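Breast cancer anti-estrogen resistance protein 1 (Mus musculus, PDB 5W93) acts as a docking scaffold that coordinates tyrosine kinase signalling in cell adhesion and migration, and binds the paxillin LD1 motif through its C-terminal domain. Local coordinates at residues T23-T26 / D27-A31; H57-V60 / F61-D64; R68-A72 / A73-S77. The protein carries 2 engineered substitutions. All coordinates share one frame; numbering follows the deposited sequence.

Contact 1: T23-T26 / D27-A31; sequences TTLT and DAVDA
The carboxylates of Asp27 and Asp30 each turn one flat face onto a backbone oxygen four residues earlier, on the outer side of helix 5-37 in the four-helix, FAT-like bundle. Thr26 O stands almost on the normal through Asp30 CG, 3.0 Å from that carbon and farther from both carboxylate oxygens. Thr23 O is placed the same way over Asp27 CG, at 3.4 Å. Each is a contact of a carbonyl oxygen with a carboxyl carbon and not a hydrogen bond, carbonyl and carboxylate oxygens both being acceptors. The carbonyls spend themselves on the helix instead: Asp30 N donates to Thr26 O over 2.9 Å, and Asp27 N donates to Thr23 O. The methyl Thr26 CG2 lies toward the same face of the Asp30 carboxylate but displaced from its centre, 3.8 Å from OD2, the two side chains running side by side. A quarter-turn round the helix the chemistry becomes apolar. Leu25 extends with CG opposite its backbone N (chi1 179°), and its CD1 meets Val29 CG2 at 3.7 Å. This pair faces inward, Leu25 reaching Leu59 and Thr124 while Val29 touches Val117, so this face of the helix packs against helices 42-69 and 107-135. Val29 CG2 also sits 3.3 Å from Leu25 O, the oxygen that accepts the 2.8 Å hydrogen bond from Val29 N.

Contact 2: H57-V60 / F61-D64; sequences HKLV and FIGD
Ile62 swings CG1 beside its own backbone N (chi1 -72°), which lays the first carbon of its longer branch against the preceding helical turn, 3.4 Å from Lys58 O; its CD1 then reaches toward Leu59. That leucine offers CD2 to Ile62 CD1 at 4.3 Å, a loose apolar contact. Both belong to helix 42-69 of the four-helix bundle, within the curated divergent helix-loop-helix region, and both look toward helix 5-37: Leu59 packs on Leu22, Ile62 on Gln17 and Asn21.

A different face carries the ligand. His57 sends its imidazole out with CG opposite the backbone N (chi1 -168°), and from that position NE2 reaches the backbone of the bound paxillin LD1 peptide, to which it is hydrogen-bonded. Val60 and Asp64, one and two turns on, pack against apolar side chains of the same peptide, as does Lys58, whose NZ is hydrogen-bonded to Leu54 O. His57 also rests on Leu90, and Val60 on Leu86 and Ser87, so this face of the segment touches helix 73-102 and the peptide together.

Regular backbone bonds keep these side chains at helical spacing. Phe61 N donates to His57 O at 2.9 Å, and Phe61 CB lies 3.5 Å from the same oxygen, while the phenyl ring leads away from the turn. Gly63 N binds Leu59 O at 2.9 Å. Asp64 N donates to Val60 O at 2.8 Å, and Asp64 CB lies 3.6 Å from that oxygen.

Contact 3: R68-A72 / A73-S77; sequences RQAKA and ADVRS
Arg76 grips the turn before it with one nitrogen, NH1, which donates to two backbone oxygens. The bond to Ala70 O is 2.9 Å, with the oxygen in the guanidinium plane and NH1 in the carbonyl plane. That to Arg68 O is 3.2 Å and less regular, since NH1 stands above the Arg68 carbonyl, away from its lone pairs. A water completes the edge: it donates to Arg68 O at 2.7 Å and accepts from Arg76 NH2. With Arg76 CD lying 3.4 Å from Ala70 O, a bend at chi3 (82°) turns NE and the guanidinium back toward the two carbonyls. Beneath lies a small apolar cluster, in which Val75 divides its branches, CG1 touching Ala70 CB at 3.5 Å and CG2 touching Ala72 CB at 3.7 Å. Ala72 is the N-cap residue of helix 73-102, and its O accepts the first-turn bond from Arg76 N at 3.0 Å. Farther out, Asp7, on the neighbouring helix 5-37, binds Lys71 N through OD1 and Ala72 N through OD2. The positive guanidinium thus lies at the C-terminal end of helix 42-69, as Val75 packs on Leu11 of helix 5-37 where the chain reverses into helix 73-102.

Overall arrangement
Contact 2 is the buried one, its centre about 9 Å from that of the chain, whereas contact 1 is partly exposed and contact 3 lies at the bundle's end, about 20 Å out. Contacts 1 and 2 sit within single helices, 5-37 and 42-69, which meet through Leu25 CD2 and Leu59 CD1, 3.7 Å apart. Contact 3 instead joins the end of helix 42-69 to the start of helix 73-102, its centre about 29 Å from that of contact 1 and on the opposite side of the chain's centre. Surface carboxylates mark contact 1, apolar and peptide-binding faces contact 2, and arginine-to-carbonyl bonds the interhelical turn of contact 3.

Contact 1: T23-T26 / D27-A31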
loop_
_atom_site.group_PDB
_atom_site.type_symbol
_atom_site.label_atom_id
_atom_site.label_comp_id
_atom_site.label_asym_id
_atom_site.label_seq_id
_atom_site.Cartn_x
_atom_site.Cartn_y
_atom_site.Cartn_z
ATOM N N THR A 23 -10.492 -2.982 1.908
ATOM C CA THR A 23 -11.553 -2.105 2.413
ATOM C C THR A 23 -11.011 -0.983 3.288
ATOM O O THR A 23 -11.327 0.192 3.079
ATOM C CB THR A 23 -12.587 -2.889 3.236
ATOM O OG1 THR A 23 -13.279 -3.811 2.387
ATOM C CG2 THR A 23 -13.588 -1.941 3.888
ATOM N N THR A 24 -10.214 -1.365 4.282
ATOM C CA THR A 24 -9.530 -0.419 5.149
ATOM C C THR A 24 -8.654 0.536 4.327
ATOM O O THR A 24 -8.607 1.746 4.599
ATOM C CB THR A 24 -8.661 -1.155 6.193
ATOM O OG1 THR A 24 -9.504 -1.874 7.098
ATOM C CG2 THR A 24 -7.800 -0.175 6.998
ATOM N N LEU A 25 -7.954 -0.004 3.332
ATOM C CA LEU A 25 -7.069 0.821 2.509
ATOM C C LEU A 25 -7.860 1.827 1.696
ATOM O O LEU A 25 -7.474 2.991 1.589
ATOM C CB LEU A 25 -6.218 -0.043 1.579
ATOM C CG LEU A 25 -5.257 0.703 0.653
ATOM C CD1 LEU A 25 -4.336 1.642 1.439
ATOM C CD2 LEU A 25 -4.429 -0.289 -0.138
ATOM N N THR A 26 -8.973 1.378 1.121
ATOM C CA THR A 26 -9.814 2.255 0.322
ATOM C C THR A 26 -10.358 3.401 1.162
ATOM O O THR A 26 -10.378 4.542 0.707
ATOM C CB THR A 26 -10.988 1.492 -0.315
ATOM O OG1 THR A 26 -10.476 0.368 -1.035
ATOM C CG2 THR A 26 -11.735 2.397 -1.277
ATOM N N ASP A 27 -10.786 3.098 2.387
ATOM C CA ASP A 27 -11.235 4.140 3.304
ATOM C C ASP A 27 -10.090 5.113 3.630
ATOM O O ASP A 27 -10.309 6.317 3.718
ATOM C CB ASP A 27 -11.797 3.540 4.594
ATOM C CG ASP A 27 -13.123 2.820 4.377
ATOM O OD1 ASP A 27 -13.762 3.046 3.324
ATOM O OD2 ASP A 27 -13.525 2.038 5.260
ATOM N N ALA A 28 -8.872 4.601 3.803
ATOM C CA ALA A 28 -7.749 5.481 4.175
ATOM C C ALA A 28 -7.299 6.354 3.001
ATOM O O ALA A 28 -6.962 7.533 3.177
ATOM C CB ALA A 28 -6.569 4.659 4.712
ATOM N N VAL A 29 -7.274 5.769 1.808
ATOM C CA VAL A 29 -6.928 6.515 0.601
ATOM C C VAL A 29 -7.977 7.590 0.269
ATOM O O VAL A 29 -7.618 8.718 -0.056
ATOM C CB VAL A 29 -6.753 5.565 -0.595
ATOM C CG1 VAL A 29 -6.644 6.336 -1.890
ATOM C CG2 VAL A 29 -5.513 4.693 -0.388
ATOM N N ASP A 30 -9.257 7.234 0.359
ATOM C CA ASP A 30 -10.355 8.189 0.198
ATOM C C ASP A 30 -10.222 9.369 1.151
ATOM O O ASP A 30 -10.367 10.520 0.750
ATOM C CB ASP A 30 -11.712 7.518 0.455
ATOM C CG ASP A 30 -12.148 6.595 -0.666
ATOM O OD1 ASP A 30 -11.540 6.628 -1.756
ATOM O OD2 ASP A 30 -13.127 5.839 -0.439
ATOM N N ALA A 31 -9.971 9.067 2.424
ATOM C CA ALA A 31 -9.848 10.094 3.445
ATOM C C ALA A 31 -8.648 10.983 3.131
ATOM O O ALA A 31 -8.710 12.202 3.304
ATOM C CB ALA A 31 -9.715 9.473 4.825
#

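Contact 2: H57-V60 / F61-D64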
loop_
_atom_site.group_PDB
_atom_site.type_symbol
_atom_site.label_atom_id
_atom_site.label_comp_id
_atom_site.label_asym_id
_atom_site.label_seq_id
_atom_site.Cartn_x
_atom_site.Cartn_y
_atom_site.Cartn_z
ATOM N N HIS A 57 0.450 -1.433 4.248
ATOM C CA HIS A 57 1.518 -2.310 4.709
ATOM C C HIS A 57 0.936 -3.700 5.058
ATOM O O HIS A 57 1.611 -4.717 4.942
ATOM C CB HIS A 57 2.250 -1.702 5.918
ATOM C CG HIS A 57 3.520 -2.403 6.267
ATOM N ND1 HIS A 57 3.557 -3.516 7.082
ATOM C CD2 HIS A 57 4.809 -2.157 5.914
ATOM C CE1 HIS A 57 4.806 -3.926 7.212
ATOM N NE2 HIS A 57 5.586 -3.111 6.518
ATOM N N LYS A 58 -0.319 -3.725 5.470
ATOM C CA LYS A 58 -1.021 -4.991 5.702
ATOM C C LYS A 58 -0.981 -5.871 4.450
ATOM O O LYS A 58 -0.829 -7.088 4.547
ATOM C CB LYS A 58 -2.476 -4.737 6.128
ATOM C CG LYS A 58 -2.630 -3.752 7.301
ATOM C CD LYS A 58 -2.326 -4.392 8.654
ATOM C CE LYS A 58 -2.015 -3.341 9.730
ATOM N NZ LYS A 58 -0.685 -2.677 9.500
ATOM N N LEU A 59 -1.090 -5.259 3.270
ATOM C CA LEU A 59 -1.043 -6.021 2.032
ATOM C C LEU A 59 0.358 -6.478 1.668
ATOM O O LEU A 59 0.537 -7.592 1.162
ATOM C CB LEU A 59 -1.627 -5.215 0.882
ATOM C CG LEU A 59 -3.127 -4.973 0.974
ATOM C CD1 LEU A 59 -3.476 -3.906 -0.018
ATOM C CD2 LEU A 59 -3.896 -6.265 0.677
ATOM N N VAL A 60 1.350 -5.621 1.909
ATOM C CA VAL A 60 2.734 -6.030 1.757
ATOM C C VAL A 60 3.011 -7.279 2.601
ATOM O O VAL A 60 3.600 -8.242 2.127
ATOM C CB VAL A 60 3.715 -4.919 2.177
ATOM C CG1 VAL A 60 5.155 -5.442 2.095
ATOM C CG2 VAL A 60 3.529 -3.673 1.296
ATOM N N PHE A 61 2.574 -7.237 3.853
ATOM C CA PHE A 61 2.776 -8.344 4.790
ATOM C C PHE A 61 2.122 -9.633 4.295
ATOM O O PHE A 61 2.724 -10.703 4.366
ATOM C CB PHE A 61 2.237 -7.968 6.170
ATOM C CG PHE A 61 2.479 -9.015 7.233
ATOM C CD1 PHE A 61 3.726 -9.147 7.827
ATOM C CD2 PHE A 61 1.450 -9.841 7.656
ATOM C CE1 PHE A 61 3.952 -10.101 8.815
ATOM C CE2 PHE A 61 1.658 -10.802 8.644
ATOM C CZ PHE A 61 2.911 -10.932 9.227
ATOM N N ILE A 62 0.897 -9.533 3.790
ATOM C CA ILE A 62 0.256 -10.683 3.151
ATOM C C ILE A 62 1.103 -11.222 1.993
ATOM O O ILE A 62 1.325 -12.428 1.870
ATOM C CB ILE A 62 -1.154 -10.329 2.636
ATOM C CG1 ILE A 62 -2.119 -10.173 3.818
ATOM C CG2 ILE A 62 -1.652 -11.397 1.654
ATOM C CD1 ILE A 62 -3.433 -9.474 3.458
ATOM N N GLY A 63 1.605 -10.326 1.154
ATOM C CA GLY A 63 2.469 -10.759 0.079
ATOM C C GLY A 63 3.703 -11.481 0.598
ATOM O O GLY A 63 4.107 -12.517 0.061
ATOM N N ASP A 64 4.298 -10.931 1.651
ATOM C CA ASP A 64 5.488 -11.514 2.262
ATOM C C ASP A 64 5.229 -12.925 2.811
ATOM O O ASP A 64 6.013 -13.858 2.612
ATOM C CB ASP A 64 5.972 -10.607 3.382
ATOM C CG ASP A 64 7.384 -10.905 3.786
ATOM O OD1 ASP A 64 8.302 -10.502 3.046
ATOM O OD2 ASP A 64 7.566 -11.540 4.839
#

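Contact 3: R68-A72 / A73-S77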
loop_
_atom_site.group_PDB
_atom_site.type_symbol
_atom_site.label_atom_id
_atom_site.label_comp_id
_atom_site.label_asym_id
_atom_site.label_seq_id
_atom_site.Cartn_x
_atom_site.Cartn_y
_atom_site.Cartn_z
ATOM N N ARG A 68 6.621 -16.508 1.015
ATOM C CA ARG A 68 7.518 -17.366 1.765
ATOM C C ARG A 68 7.037 -18.816 1.802
ATOM O O ARG A 68 7.838 -19.735 1.941
ATOM C CB ARG A 68 7.690 -16.835 3.181
ATOM C CG ARG A 68 8.622 -15.635 3.254
ATOM C CD ARG A 68 9.250 -15.517 4.623
ATOM N NE ARG A 68 8.364 -14.887 5.593
ATOM C CZ ARG A 68 8.536 -14.949 6.911
ATOM N NH1 ARG A 68 9.549 -15.638 7.430
ATOM N NH2 ARG A 68 7.684 -14.335 7.718
ATOM N N GLN A 69 5.731 -19.011 1.658
ATOM C CA GLN A 69 5.131 -20.326 1.872
ATOM C C GLN A 69 4.564 -20.980 0.616
ATOM O O GLN A 69 4.166 -22.147 0.639
ATOM C CB GLN A 69 4.017 -20.214 2.909
ATOM C CG GLN A 69 4.487 -19.784 4.270
ATOM C CD GLN A 69 3.333 -19.677 5.225
ATOM O OE1 GLN A 69 2.692 -18.630 5.326
ATOM N NE2 GLN A 69 3.033 -20.770 5.906
ATOM N N ALA A 70 4.504 -20.232 -0.476
ATOM C CA ALA A 70 3.990 -20.783 -1.722
ATOM C C ALA A 70 5.034 -21.720 -2.339
ATOM O O ALA A 70 6.236 -21.459 -2.263
ATOM C CB ALA A 70 3.626 -19.663 -2.684
ATOM N N LYS A 71 4.570 -22.817 -2.929
ATOM C CA LYS A 71 5.465 -23.791 -3.556
ATOM C C LYS A 71 5.773 -23.428 -5.007
ATOM O O LYS A 71 6.908 -23.572 -5.466
ATOM C CB LYS A 71 4.854 -25.206 -3.486
ATOM C CG LYS A 71 4.673 -25.738 -2.081
ATOM C CD LYS A 71 5.948 -25.556 -1.269
ATOM C CE LYS A 71 5.774 -26.021 0.165
ATOM N NZ LYS A 71 6.957 -25.656 0.983
ATOM N N ALA A 72 4.767 -22.946 -5.727
ATOM C CA ALA A 72 4.904 -22.717 -7.165
ATOM C C ALA A 72 5.778 -21.502 -7.486
ATOM O O ALA A 72 5.576 -20.411 -6.942
ATOM C CB ALA A 72 3.528 -22.560 -7.799
ATOM N N ALA A 73 6.747 -21.699 -8.375
ATOM C CA ALA A 73 7.713 -20.658 -8.712
ATOM C C ALA A 73 7.036 -19.388 -9.226
ATOM O O ALA A 73 7.420 -18.277 -8.855
ATOM C CB ALA A 73 8.717 -21.182 -9.742
ATOM N N ASP A 74 6.029 -19.553 -10.072
ATOM C CA ASP A 74 5.300 -18.412 -10.627
ATOM C C ASP A 74 4.469 -17.667 -9.573
ATOM O O ASP A 74 4.326 -16.444 -9.638
ATOM C CB ASP A 74 4.395 -18.865 -11.778
ATOM C CG ASP A 74 5.191 -19.350 -12.988
ATOM O OD1 ASP A 74 6.432 -19.162 -12.989
ATOM O OD2 ASP A 74 4.582 -19.906 -13.937
ATOM N N VAL A 75 3.909 -18.396 -8.610
ATOM C CA VAL A 75 3.240 -17.749 -7.488
ATOM C C VAL A 75 4.240 -16.925 -6.676
ATOM O O VAL A 75 3.987 -15.766 -6.375
ATOM C CB VAL A 75 2.539 -18.772 -6.554
ATOM C CG1 VAL A 75 1.936 -18.059 -5.342
ATOM C CG2 VAL A 75 1.458 -19.525 -7.328
ATOM N N ARG A 76 5.372 -17.526 -6.324
ATOM C CA ARG A 76 6.383 -16.835 -5.536
ATOM C C ARG A 76 6.852 -15.572 -6.243
ATOM O O ARG A 76 7.035 -14.530 -5.616
ATOM C CB ARG A 76 7.580 -17.751 -5.255
ATOM C CG ARG A 76 7.310 -18.848 -4.210
ATOM C CD ARG A 76 8.549 -19.702 -3.968
ATOM N NE ARG A 76 9.480 -19.081 -3.031
ATOM C CZ ARG A 76 9.438 -19.235 -1.708
ATOM N NH1 ARG A 76 8.493 -19.997 -1.143
ATOM N NH2 ARG A 76 10.338 -18.624 -0.946
ATOM N N SER A 77 7.042 -15.687 -7.552
ATOM C CA SER A 77 7.508 -14.585 -8.391
ATOM C C SER A 77 6.566 -13.404 -8.430
ATOM O O SER A 77 6.979 -12.260 -8.205
ATOM C CB SER A 77 7.735 -15.072 -9.826
ATOM O OG SER A 77 9.001 -15.681 -9.923
HETATM O O HOH W 1 10.485 -19.403 2.123
#